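Local coordinates for protein amorpha-4,11-diene synthase (Artemisia annua, PDB 4GAX) that probably catalyses the cyclisation of farnesyl diphosphate to a sesquiterpene with loss of diphosphate, at residues Asn31-Ile36 with Arg279-Glu284; Asp39-Val44 with Leu254-Leu259; Ser260-Trp265 with Leu305-Ala310; Ala275-Asp280 with Val312-Asp317. One frame throughout, in Å; residues are numbered along the deposited sequence.

From the N terminus, 31-36 reaches far along the chain to 279-284, so contact 1 closes the longest loop. Contact 2 lies wholly within it, laying 39-44 on 254-259 of helix 238-269. The next turns of that helix, 260-265, pack on helix 299-322 in contact 3, which crosses contact 1 because 279-284 falls between its own two segments. Contact 4 crosses contact 3 in turn: 275-280, leading into helix 282-292, meets 312-317, farther along helix 299-322. Contacts 1 and 4 share Arg279 and Asp280. Contacts 2 and 3 adjoin through Leu42 O and Ser260 OG. Together they tie the N-terminal segment to the early helices of the metal-binding domain.

Contact 1 (Asn31-Ile36 with Arg279-Glu284); sequences NFSPSI and RDRIVE
Ser35 OG has two polar partners: a water 2.6 Å away and the backbone N of Trp37, just beyond the segment. That water donates to Glu284 OE1 at 2.9 Å and makes weaker, longer bonds with Asp280 O and Val283 N, so a single molecule ties Ser35 to the start of helix 282-292. The Ser35 methylene also leans on Asp280, its CB 3.6 Å from Asp280 O. A second water spans the gap two residues earlier in the N-terminal segment, donating to Ser33 O at 2.7 Å while accepting from Asp280 N. Arg279, Asp280 and Arg281 spell the RxR sequence found in plant terpene synthases, where such arginines are thought to help receive the diphosphate of the substrate; the N-terminal segment runs across this loop. Phe32 takes the aliphatic part of the first arginine: Arg279 CG sits over the middle of one ring face, 3.4 Å from the Phe32 centroid and 5° off the normal, a CH-pi contact. From there the extended Arg279 chain carries NE to 3.3 Å from Phe32 CE2. With the guanidinium and ring planes 67° apart, the two groups are not stacked. Arg281, at the N-cap position, bends at chi2 and chi3, which folds its NE back onto Asp280 O (3.0 Å); the donor stands above the carbonyl plane, 63° out of it. Arg281 NH1 goes to Phe542 O, while the modelled approach of NH2 to Ser33 is doubtful. Asp280 OD1 is held by Trp266 NE1, and Glu284 OE2 by Trp37 NE1.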
# COMPACT_ATOMS: atom_id res chain seq x y z
N ASN A 31 -28.48 1.41 8.98
CA ASN A 31 -28.46 1.15 7.54
C ASN A 31 -27.18 1.69 6.91
O ASN A 31 -26.68 2.74 7.32
CB ASN A 31 -29.67 1.78 6.84
CG ASN A 31 -30.98 1.06 7.16
OD1 ASN A 31 -31.16 -0.11 6.85
ND2 ASN A 31 -31.91 1.79 7.77
N PHE A 32 -26.65 0.98 5.93
CA PHE A 32 -25.54 1.48 5.14
C PHE A 32 -26.04 1.82 3.74
O PHE A 32 -26.96 1.17 3.23
CB PHE A 32 -24.40 0.46 5.06
CG PHE A 32 -23.62 0.30 6.33
CD1 PHE A 32 -23.84 -0.78 7.17
CD2 PHE A 32 -22.66 1.24 6.70
CE1 PHE A 32 -23.12 -0.94 8.34
CE2 PHE A 32 -21.93 1.09 7.87
CZ PHE A 32 -22.17 -0.00 8.69
N SER A 33 -25.44 2.83 3.13
CA SER A 33 -25.81 3.24 1.78
C SER A 33 -25.50 2.13 0.78
O SER A 33 -24.58 1.33 1.00
CB SER A 33 -25.05 4.52 1.41
OG SER A 33 -23.98 4.76 2.31
N PRO A 34 -26.26 2.06 -0.33
CA PRO A 34 -25.95 1.06 -1.36
C PRO A 34 -24.57 1.31 -2.01
O PRO A 34 -24.02 2.41 -1.85
CB PRO A 34 -27.08 1.23 -2.38
CG PRO A 34 -27.66 2.60 -2.11
CD PRO A 34 -27.46 2.85 -0.65
N SER A 35 -24.00 0.32 -2.69
CA SER A 35 -22.75 0.54 -3.42
C SER A 35 -23.00 1.63 -4.45
O SER A 35 -24.08 1.67 -5.07
CB SER A 35 -22.28 -0.73 -4.12
OG SER A 35 -21.15 -0.47 -4.95
N ILE A 36 -22.04 2.54 -4.63
CA ILE A 36 -22.25 3.64 -5.56
C ILE A 36 -21.95 3.19 -6.99
O ILE A 36 -22.23 3.91 -7.96
CB ILE A 36 -21.40 4.87 -5.19
CG1 ILE A 36 -19.91 4.60 -5.40
CG2 ILE A 36 -21.67 5.28 -3.75
CD1 ILE A 36 -19.27 5.51 -6.45
N ARG A 279 -22.23 -4.09 5.17
CA ARG A 279 -22.08 -3.20 4.03
C ARG A 279 -21.92 -3.94 2.71
O ARG A 279 -21.41 -5.06 2.67
CB ARG A 279 -20.85 -2.32 4.23
CG ARG A 279 -20.73 -1.73 5.62
CD ARG A 279 -19.30 -1.30 5.94
NE ARG A 279 -19.23 -0.77 7.30
CZ ARG A 279 -18.11 -0.39 7.91
NH1 ARG A 279 -16.94 -0.47 7.27
NH2 ARG A 279 -18.15 0.08 9.15
N ASP A 280 -22.34 -3.29 1.62
CA ASP A 280 -22.13 -3.81 0.27
C ASP A 280 -20.93 -3.06 -0.34
O ASP A 280 -21.10 -2.02 -1.00
CB ASP A 280 -23.39 -3.59 -0.57
CG ASP A 280 -23.31 -4.25 -1.95
OD1 ASP A 280 -22.42 -5.10 -2.16
OD2 ASP A 280 -24.15 -3.92 -2.81
N ARG A 281 -19.72 -3.59 -0.12
CA ARG A 281 -18.48 -2.87 -0.44
C ARG A 281 -17.43 -3.70 -1.17
O ARG A 281 -16.22 -3.55 -0.90
CB ARG A 281 -17.85 -2.30 0.83
CG ARG A 281 -18.70 -1.24 1.54
CD ARG A 281 -18.87 -0.01 0.66
NE ARG A 281 -20.28 0.38 0.51
CZ ARG A 281 -20.93 1.19 1.33
NH1 ARG A 281 -20.31 1.70 2.38
NH2 ARG A 281 -22.20 1.48 1.11
N ILE A 282 -17.84 -4.54 -2.11
CA ILE A 282 -16.85 -5.40 -2.76
C ILE A 282 -15.79 -4.60 -3.54
O ILE A 282 -14.62 -4.97 -3.58
CB ILE A 282 -17.49 -6.52 -3.62
CG1 ILE A 282 -16.49 -7.66 -3.82
CG2 ILE A 282 -17.98 -5.98 -4.95
CD1 ILE A 282 -15.95 -8.26 -2.51
N VAL A 283 -16.20 -3.48 -4.14
CA VAL A 283 -15.26 -2.67 -4.93
C VAL A 283 -14.19 -2.12 -4.01
O VAL A 283 -12.99 -2.14 -4.33
CB VAL A 283 -15.97 -1.50 -5.65
CG1 VAL A 283 -14.94 -0.61 -6.37
CG2 VAL A 283 -17.00 -2.04 -6.65
N GLU A 284 -14.63 -1.67 -2.84
CA GLU A 284 -13.74 -1.16 -1.80
C GLU A 284 -12.77 -2.22 -1.27
O GLU A 284 -11.60 -1.93 -1.01
CB GLU A 284 -14.58 -0.55 -0.67
CG GLU A 284 -15.28 0.77 -1.07
CD GLU A 284 -16.48 0.60 -2.03
OE1 GLU A 284 -17.01 -0.53 -2.18
OE2 GLU A 284 -16.90 1.61 -2.64
O HOH W 1 -24.74 -1.33 1.64
O HOH W 2 -19.10 -1.68 -3.81

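Contact 2 (Asp39-Val44 with Leu254-Leu259); sequences DQFLIV and LHREEL
Phe41 and Val44 bring the irregular loop up to helix 238-269 at two points, Phe41 CA lying 6.6 Å from Leu259 CA and Val44 CA 6.5 Å from Glu257 CA. Phe41 turns a ring face to Leu259 and its edge to Arg256. Leu259 CD2 comes over that face, 3.7 Å from the Phe41 ring centroid and 20° off the normal, in a CH-pi contact displaced toward the rim; CG of the neighbouring Gln40 covers the opposite face. At the ring edge is Arg256 NE, 3.5 Å from Phe41 CD1. The planes stand 89° apart, so the phenyl edge meets a face of the guanidinium. This is the N-terminal segment of a plant terpene synthase draped along a long helix of the all-alpha fold, with Val283 of helix 282-292 also packed on Phe41. The Arg256 chain bends at chi2 and chi3 so that its end turns toward the 39-44 loop, where Arg256 NE donates to a water 3.2 Å away. That water donates to Phe41 O and to Arg256 O, both at 2.7 Å, bridging loop and helix where no direct hydrogen bond does. Val44 CG2 rests against the same arginine, 3.5 Å from Arg256 CB, although Val44 is poorly ordered. Arg256 NH1 reaches beyond the contact to Leu557 O. With a leucine at position Arg256, the carbonyl of Leu557 would probably lose this donor, and the bridging water the one group that donates to it here. Leu42 O, one residue on from Phe41, accepts a hydrogen bond from Ser260 OG, just past Leu259 on the helix.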
# COMPACT_ATOMS: atom_id res chain seq x y z
N ASP A 39 -23.87 -2.03 -11.18
CA ASP A 39 -23.49 -3.29 -11.82
C ASP A 39 -22.41 -3.14 -12.90
O ASP A 39 -22.18 -4.07 -13.70
CB ASP A 39 -24.73 -3.96 -12.43
CG ASP A 39 -25.73 -4.43 -11.37
OD1 ASP A 39 -26.95 -4.34 -11.62
OD2 ASP A 39 -25.28 -4.90 -10.29
N GLN A 40 -21.73 -1.99 -12.92
CA GLN A 40 -20.80 -1.67 -14.01
C GLN A 40 -19.56 -2.59 -14.07
O GLN A 40 -18.92 -2.72 -15.12
CB GLN A 40 -20.35 -0.21 -13.93
CG GLN A 40 -19.31 0.09 -12.86
CD GLN A 40 -18.97 1.58 -12.77
OE1 GLN A 40 -19.60 2.33 -12.02
NE2 GLN A 40 -17.98 2.00 -13.54
N PHE A 41 -19.23 -3.22 -12.94
CA PHE A 41 -18.05 -4.08 -12.91
C PHE A 41 -18.39 -5.57 -12.99
O PHE A 41 -17.48 -6.40 -13.04
CB PHE A 41 -17.23 -3.84 -11.63
CG PHE A 41 -16.69 -2.43 -11.51
CD1 PHE A 41 -15.75 -1.95 -12.41
CD2 PHE A 41 -17.10 -1.61 -10.46
CE1 PHE A 41 -15.23 -0.66 -12.28
CE2 PHE A 41 -16.60 -0.32 -10.33
CZ PHE A 41 -15.65 0.16 -11.24
N LEU A 42 -19.67 -5.91 -13.00
CA LEU A 42 -20.10 -7.31 -12.92
C LEU A 42 -19.65 -8.13 -14.13
O LEU A 42 -19.03 -9.18 -14.00
CB LEU A 42 -21.63 -7.40 -12.75
CG LEU A 42 -22.23 -8.72 -12.26
CD1 LEU A 42 -22.60 -9.64 -13.41
CD2 LEU A 42 -21.30 -9.44 -11.28
N ILE A 43 -19.98 -7.62 -15.32
CA ILE A 43 -19.55 -8.23 -16.57
C ILE A 43 -18.56 -7.28 -17.22
O ILE A 43 -18.81 -6.07 -17.32
CB ILE A 43 -20.74 -8.44 -17.53
CG1 ILE A 43 -21.79 -9.36 -16.90
CG2 ILE A 43 -20.24 -9.02 -18.86
CD1 ILE A 43 -21.30 -10.77 -16.63
N VAL A 44 -17.42 -7.82 -17.65
CA VAL A 44 -16.43 -7.00 -18.34
C VAL A 44 -16.42 -7.30 -19.84
O VAL A 44 -16.46 -8.46 -20.26
CB VAL A 44 -15.03 -7.11 -17.70
CG1 VAL A 44 -13.95 -7.37 -18.73
CG2 VAL A 44 -14.73 -5.85 -16.92
N LEU A 254 -6.94 -6.75 -16.87
CA LEU A 254 -6.80 -7.87 -15.95
C LEU A 254 -7.46 -7.53 -14.62
O LEU A 254 -8.20 -8.34 -14.05
CB LEU A 254 -5.33 -8.22 -15.75
CG LEU A 254 -5.07 -9.26 -14.65
CD1 LEU A 254 -5.63 -10.64 -15.02
CD2 LEU A 254 -3.59 -9.35 -14.33
N HIS A 255 -7.20 -6.32 -14.12
CA HIS A 255 -7.82 -5.86 -12.87
C HIS A 255 -9.33 -5.90 -13.00
O HIS A 255 -10.02 -6.29 -12.07
CB HIS A 255 -7.37 -4.45 -12.51
CG HIS A 255 -5.91 -4.34 -12.21
ND1 HIS A 255 -5.20 -3.17 -12.36
CD2 HIS A 255 -5.02 -5.26 -11.76
CE1 HIS A 255 -3.93 -3.37 -12.02
NE2 HIS A 255 -3.80 -4.63 -11.65
N ARG A 256 -9.83 -5.48 -14.16
CA ARG A 256 -11.26 -5.49 -14.38
C ARG A 256 -11.82 -6.91 -14.40
O ARG A 256 -12.95 -7.14 -13.93
CB ARG A 256 -11.62 -4.74 -15.67
CG ARG A 256 -11.55 -3.23 -15.51
CD ARG A 256 -12.70 -2.71 -14.65
NE ARG A 256 -13.99 -2.86 -15.32
CZ ARG A 256 -14.59 -1.92 -16.04
NH1 ARG A 256 -14.04 -0.72 -16.19
NH2 ARG A 256 -15.77 -2.17 -16.60
N GLU A 257 -11.05 -7.86 -14.93
CA GLU A 257 -11.45 -9.28 -14.91
C GLU A 257 -11.55 -9.81 -13.47
O GLU A 257 -12.49 -10.53 -13.13
CB GLU A 257 -10.47 -10.16 -15.71
CG GLU A 257 -10.41 -9.84 -17.21
CD GLU A 257 -9.47 -10.78 -17.98
OE1 GLU A 257 -8.46 -11.24 -17.39
OE2 GLU A 257 -9.73 -11.06 -19.17
N GLU A 258 -10.55 -9.47 -12.65
CA GLU A 258 -10.53 -9.86 -11.24
C GLU A 258 -11.72 -9.30 -10.48
O GLU A 258 -12.37 -10.00 -9.69
CB GLU A 258 -9.22 -9.38 -10.59
CG GLU A 258 -7.98 -9.96 -11.24
CD GLU A 258 -6.69 -9.28 -10.79
OE1 GLU A 258 -6.76 -8.28 -10.04
OE2 GLU A 258 -5.59 -9.74 -11.20
N LEU A 259 -12.02 -8.02 -10.70
CA LEU A 259 -13.13 -7.37 -10.02
C LEU A 259 -14.46 -7.92 -10.50
O LEU A 259 -15.43 -7.99 -9.74
CB LEU A 259 -13.06 -5.86 -10.24
CG LEU A 259 -14.17 -5.03 -9.58
CD1 LEU A 259 -14.31 -5.35 -8.09
CD2 LEU A 259 -13.88 -3.54 -9.76
O HOH W 3 -15.04 -5.45 -13.83

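Contact 3 (Ser260-Trp265 with Leu305-Ala310); sequences SQLSKW and LAKVIA
Trp265 has CG anti to the backbone N (chi1 176°), which swings the indole out toward helix 299-322, and there Lys307, extended beyond CG, runs beneath it. The lysine chain follows one indole face from end to end. Lys307 CB lies 3.7 Å from Trp265 CH2; Lys307 CG sits 3.7 Å from the centroid of the Trp265 six-membered ring, only 7° off the normal, as a CH-pi contact; Lys307 NZ finishes over the Trp265 five-membered ring, 4.4 Å from its centroid, as a cation-pi pair. Ala310 CB approaches the indole edge instead, 4.1 Å from Trp265 CZ3. Both helices belong to the alpha-helical bundle of class I terpene synthases, and helix 299-322 carries the aspartate-rich motif farther along. The axes of 260-265 and 305-310 come within 11.1 Å and cross at -35°, with long side chains spanning the gap. One turn before the tryptophan, Leu262 forks over the same helix: its CD1 touches Ala306 CB at 3.5 Å, and CD2 meets Lys307 CG at 3.6 Å. Replacing Trp265 with an alanine would probably open a gap over Lys307 and leave its ammonium without the aromatic face. Leu356 and Thr360 of helix 351-370 also touch Trp265.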
# COMPACT_ATOMS: atom_id res chain seq x y z
N SER A 260 -14.52 -8.31 -11.78
CA SER A 260 -15.69 -9.00 -12.30
C SER A 260 -15.93 -10.35 -11.59
O SER A 260 -17.08 -10.69 -11.23
CB SER A 260 -15.55 -9.23 -13.81
OG SER A 260 -16.59 -10.06 -14.30
N GLN A 261 -14.87 -11.12 -11.42
CA GLN A 261 -14.96 -12.39 -10.71
C GLN A 261 -15.35 -12.17 -9.25
O GLN A 261 -16.19 -12.87 -8.71
CB GLN A 261 -13.62 -13.14 -10.80
CG GLN A 261 -13.24 -13.51 -12.23
CD GLN A 261 -11.80 -13.96 -12.37
OE1 GLN A 261 -11.13 -13.66 -13.36
NE2 GLN A 261 -11.31 -14.71 -11.38
N LEU A 262 -14.76 -11.16 -8.62
CA LEU A 262 -15.11 -10.84 -7.24
C LEU A 262 -16.53 -10.34 -7.11
O LEU A 262 -17.20 -10.63 -6.10
CB LEU A 262 -14.13 -9.81 -6.68
CG LEU A 262 -12.82 -10.46 -6.27
CD1 LEU A 262 -11.73 -9.38 -6.17
CD2 LEU A 262 -12.99 -11.20 -4.93
N SER A 263 -16.99 -9.60 -8.11
CA SER A 263 -18.34 -9.05 -8.10
C SER A 263 -19.36 -10.17 -8.18
O SER A 263 -20.39 -10.11 -7.51
CB SER A 263 -18.55 -8.05 -9.25
OG SER A 263 -17.67 -6.95 -9.09
N LYS A 264 -19.07 -11.20 -8.98
CA LYS A 264 -20.00 -12.33 -9.11
C LYS A 264 -20.08 -13.14 -7.82
O LYS A 264 -21.16 -13.48 -7.36
CB LYS A 264 -19.59 -13.25 -10.27
CG LYS A 264 -20.18 -12.84 -11.60
CD LYS A 264 -19.32 -13.32 -12.76
CE LYS A 264 -19.52 -12.43 -13.98
NZ LYS A 264 -18.75 -12.90 -15.15
N TRP A 265 -18.91 -13.44 -7.27
CA TRP A 265 -18.78 -14.10 -5.97
C TRP A 265 -19.58 -13.36 -4.89
O TRP A 265 -20.35 -13.98 -4.14
CB TRP A 265 -17.31 -14.13 -5.58
CG TRP A 265 -16.98 -14.69 -4.21
CD1 TRP A 265 -16.85 -16.01 -3.87
CD2 TRP A 265 -16.68 -13.93 -3.02
NE1 TRP A 265 -16.51 -16.13 -2.54
CE2 TRP A 265 -16.39 -14.87 -2.00
CE3 TRP A 265 -16.63 -12.56 -2.73
CZ2 TRP A 265 -16.05 -14.47 -0.70
CZ3 TRP A 265 -16.30 -12.17 -1.44
CH2 TRP A 265 -16.01 -13.12 -0.44
N LEU A 305 -7.19 -12.08 -1.25
CA LEU A 305 -7.07 -11.03 -0.25
C LEU A 305 -8.34 -10.20 -0.21
O LEU A 305 -8.84 -9.85 0.86
CB LEU A 305 -5.84 -10.16 -0.52
CG LEU A 305 -5.61 -8.92 0.36
CD1 LEU A 305 -5.45 -9.29 1.83
CD2 LEU A 305 -4.34 -8.17 -0.14
N ALA A 306 -8.89 -9.91 -1.39
CA ALA A 306 -10.13 -9.15 -1.45
C ALA A 306 -11.25 -9.91 -0.74
O ALA A 306 -12.03 -9.30 0.01
CB ALA A 306 -10.51 -8.89 -2.92
N LYS A 307 -11.34 -11.22 -0.96
CA LYS A 307 -12.35 -12.03 -0.26
C LYS A 307 -12.16 -11.98 1.25
O LYS A 307 -13.13 -11.84 2.00
CB LYS A 307 -12.30 -13.47 -0.75
CG LYS A 307 -12.69 -13.61 -2.23
CD LYS A 307 -12.52 -15.05 -2.72
CE LYS A 307 -13.00 -15.21 -4.17
NZ LYS A 307 -12.86 -16.63 -4.64
N VAL A 308 -10.92 -12.11 1.71
CA VAL A 308 -10.65 -12.07 3.14
C VAL A 308 -11.01 -10.71 3.72
O VAL A 308 -11.59 -10.63 4.80
CB VAL A 308 -9.17 -12.44 3.45
CG1 VAL A 308 -8.86 -12.22 4.91
CG2 VAL A 308 -8.91 -13.90 3.07
N ILE A 309 -10.70 -9.64 2.99
CA ILE A 309 -11.10 -8.30 3.45
C ILE A 309 -12.63 -8.16 3.52
O ILE A 309 -13.17 -7.54 4.46
CB ILE A 309 -10.44 -7.19 2.59
CG1 ILE A 309 -8.93 -7.23 2.78
CG2 ILE A 309 -10.99 -5.81 2.95
CD1 ILE A 309 -8.13 -6.38 1.78
N ALA A 310 -13.34 -8.74 2.55
CA ALA A 310 -14.80 -8.74 2.61
C ALA A 310 -15.28 -9.51 3.84
O ALA A 310 -16.25 -9.12 4.48
CB ALA A 310 -15.39 -9.33 1.34

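Contact 4 (Ala275-Asp280 with Val312-Asp317); sequences APYSRD and VTLIDD
Arg279 and Asp317 supply the charge interaction, and it is a loose one. Arg279 NE is 3.5 Å from Asp317 OD2, but the oxygen is well out of the guanidinium plane, so this salt bridge rests on charge alone, with no N-H aimed at the acid. Asp317 OD1 lies over one guanidinium face, and the two planes are 56° apart. Hydrogen bonds shape the loop itself: in the type I turn from Ala275 to Ser278, Ala275 O accepts both Ser278 N (2.9 Å) and Ser278 OG (2.8 Å), which arrive from the same face of the carbonyl. The serine hydroxyl gets there because chi1 (55°) sets OG between the backbone N and carbonyl carbon. Asp316 and Asp317 open the DDxxD sequence of class I terpene synthases, which in relatives binds magnesium; here the loop leading into the RxR sequence packs against that stretch of helix 299-322. Leu314 CD2 makes the apolar contact, 3.6 Å from Ala275 CB, and is also pressed against Ser278 OG at 3.1 Å. Tyr277 turns its ring edge to the helix, CE1 lying 3.9 Å from Leu314 O, while its buried OH has no polar partner in the model.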
# COMPACT_ATOMS: atom_id res chain seq x y z
N ALA A 275 -26.75 -10.69 5.20
CA ALA A 275 -26.06 -9.91 6.22
C ALA A 275 -26.52 -8.46 6.20
O ALA A 275 -25.74 -7.56 5.89
CB ALA A 275 -24.56 -9.99 6.03
N PRO A 276 -27.80 -8.21 6.54
CA PRO A 276 -28.34 -6.86 6.35
C PRO A 276 -27.76 -5.84 7.33
O PRO A 276 -27.90 -4.63 7.15
CB PRO A 276 -29.84 -7.06 6.59
CG PRO A 276 -29.90 -8.21 7.54
CD PRO A 276 -28.77 -9.12 7.18
N TYR A 277 -27.10 -6.35 8.37
CA TYR A 277 -26.40 -5.50 9.32
C TYR A 277 -25.13 -4.89 8.71
O TYR A 277 -24.64 -3.87 9.19
CB TYR A 277 -26.04 -6.31 10.57
CG TYR A 277 -25.27 -7.57 10.25
CD1 TYR A 277 -23.89 -7.53 10.10
CD2 TYR A 277 -25.92 -8.79 10.09
CE1 TYR A 277 -23.19 -8.66 9.80
CE2 TYR A 277 -25.21 -9.94 9.80
CZ TYR A 277 -23.85 -9.86 9.66
OH TYR A 277 -23.12 -10.98 9.36
N SER A 278 -24.60 -5.51 7.65
CA SER A 278 -23.31 -5.08 7.11
C SER A 278 -23.39 -4.30 5.79
O SER A 278 -24.48 -3.92 5.34
CB SER A 278 -22.35 -6.27 6.97
OG SER A 278 -22.95 -7.29 6.20
N ARG A 279 -22.23 -4.09 5.17
CA ARG A 279 -22.08 -3.20 4.03
C ARG A 279 -21.92 -3.94 2.71
O ARG A 279 -21.41 -5.06 2.67
CB ARG A 279 -20.85 -2.32 4.23
CG ARG A 279 -20.73 -1.73 5.62
CD ARG A 279 -19.30 -1.30 5.94
NE ARG A 279 -19.23 -0.77 7.30
CZ ARG A 279 -18.11 -0.39 7.91
NH1 ARG A 279 -16.94 -0.47 7.27
NH2 ARG A 279 -18.15 0.08 9.15
N ASP A 280 -22.34 -3.29 1.62
CA ASP A 280 -22.13 -3.81 0.27
C ASP A 280 -20.93 -3.06 -0.34
O ASP A 280 -21.10 -2.02 -1.00
CB ASP A 280 -23.39 -3.59 -0.57
CG ASP A 280 -23.31 -4.25 -1.95
OD1 ASP A 280 -22.42 -5.10 -2.16
OD2 ASP A 280 -24.15 -3.92 -2.81
N VAL A 312 -13.58 -9.98 6.72
CA VAL A 312 -13.20 -9.17 7.87
C VAL A 312 -14.23 -8.06 8.10
O VAL A 312 -14.64 -7.80 9.23
CB VAL A 312 -11.82 -8.52 7.62
CG1 VAL A 312 -11.57 -7.39 8.62
CG2 VAL A 312 -10.74 -9.56 7.69
N THR A 313 -14.62 -7.42 7.01
CA THR A 313 -15.63 -6.37 7.06
C THR A 313 -16.93 -6.90 7.67
O THR A 313 -17.52 -6.26 8.55
CB THR A 313 -15.87 -5.79 5.65
OG1 THR A 313 -14.63 -5.28 5.13
CG2 THR A 313 -16.90 -4.68 5.70
N LEU A 314 -17.36 -8.08 7.21
CA LEU A 314 -18.58 -8.70 7.75
C LEU A 314 -18.42 -8.99 9.22
O LEU A 314 -19.27 -8.60 10.03
CB LEU A 314 -18.89 -10.01 7.03
CG LEU A 314 -19.47 -9.89 5.63
CD1 LEU A 314 -19.19 -11.14 4.81
CD2 LEU A 314 -20.95 -9.66 5.74
N ILE A 315 -17.33 -9.68 9.56
CA ILE A 315 -17.11 -10.12 10.94
C ILE A 315 -16.98 -8.93 11.90
O ILE A 315 -17.54 -8.95 13.00
CB ILE A 315 -15.88 -11.05 11.06
CG1 ILE A 315 -16.14 -12.37 10.33
CG2 ILE A 315 -15.58 -11.37 12.51
CD1 ILE A 315 -14.92 -13.27 10.26
N ASP A 316 -16.28 -7.88 11.47
CA ASP A 316 -16.18 -6.66 12.27
C ASP A 316 -17.56 -6.05 12.52
O ASP A 316 -17.84 -5.55 13.61
CB ASP A 316 -15.29 -5.62 11.59
CG ASP A 316 -13.88 -5.61 12.16
OD1 ASP A 316 -13.72 -5.94 13.35
OD2 ASP A 316 -12.94 -5.27 11.41
N ASP A 317 -18.41 -6.09 11.51
CA ASP A 317 -19.74 -5.52 11.61
C ASP A 317 -20.67 -6.33 12.51
O ASP A 317 -21.73 -5.85 12.91
CB ASP A 317 -20.36 -5.32 10.22
CG ASP A 317 -19.71 -4.18 9.44
OD1 ASP A 317 -18.89 -3.44 10.04
OD2 ASP A 317 -20.02 -4.03 8.24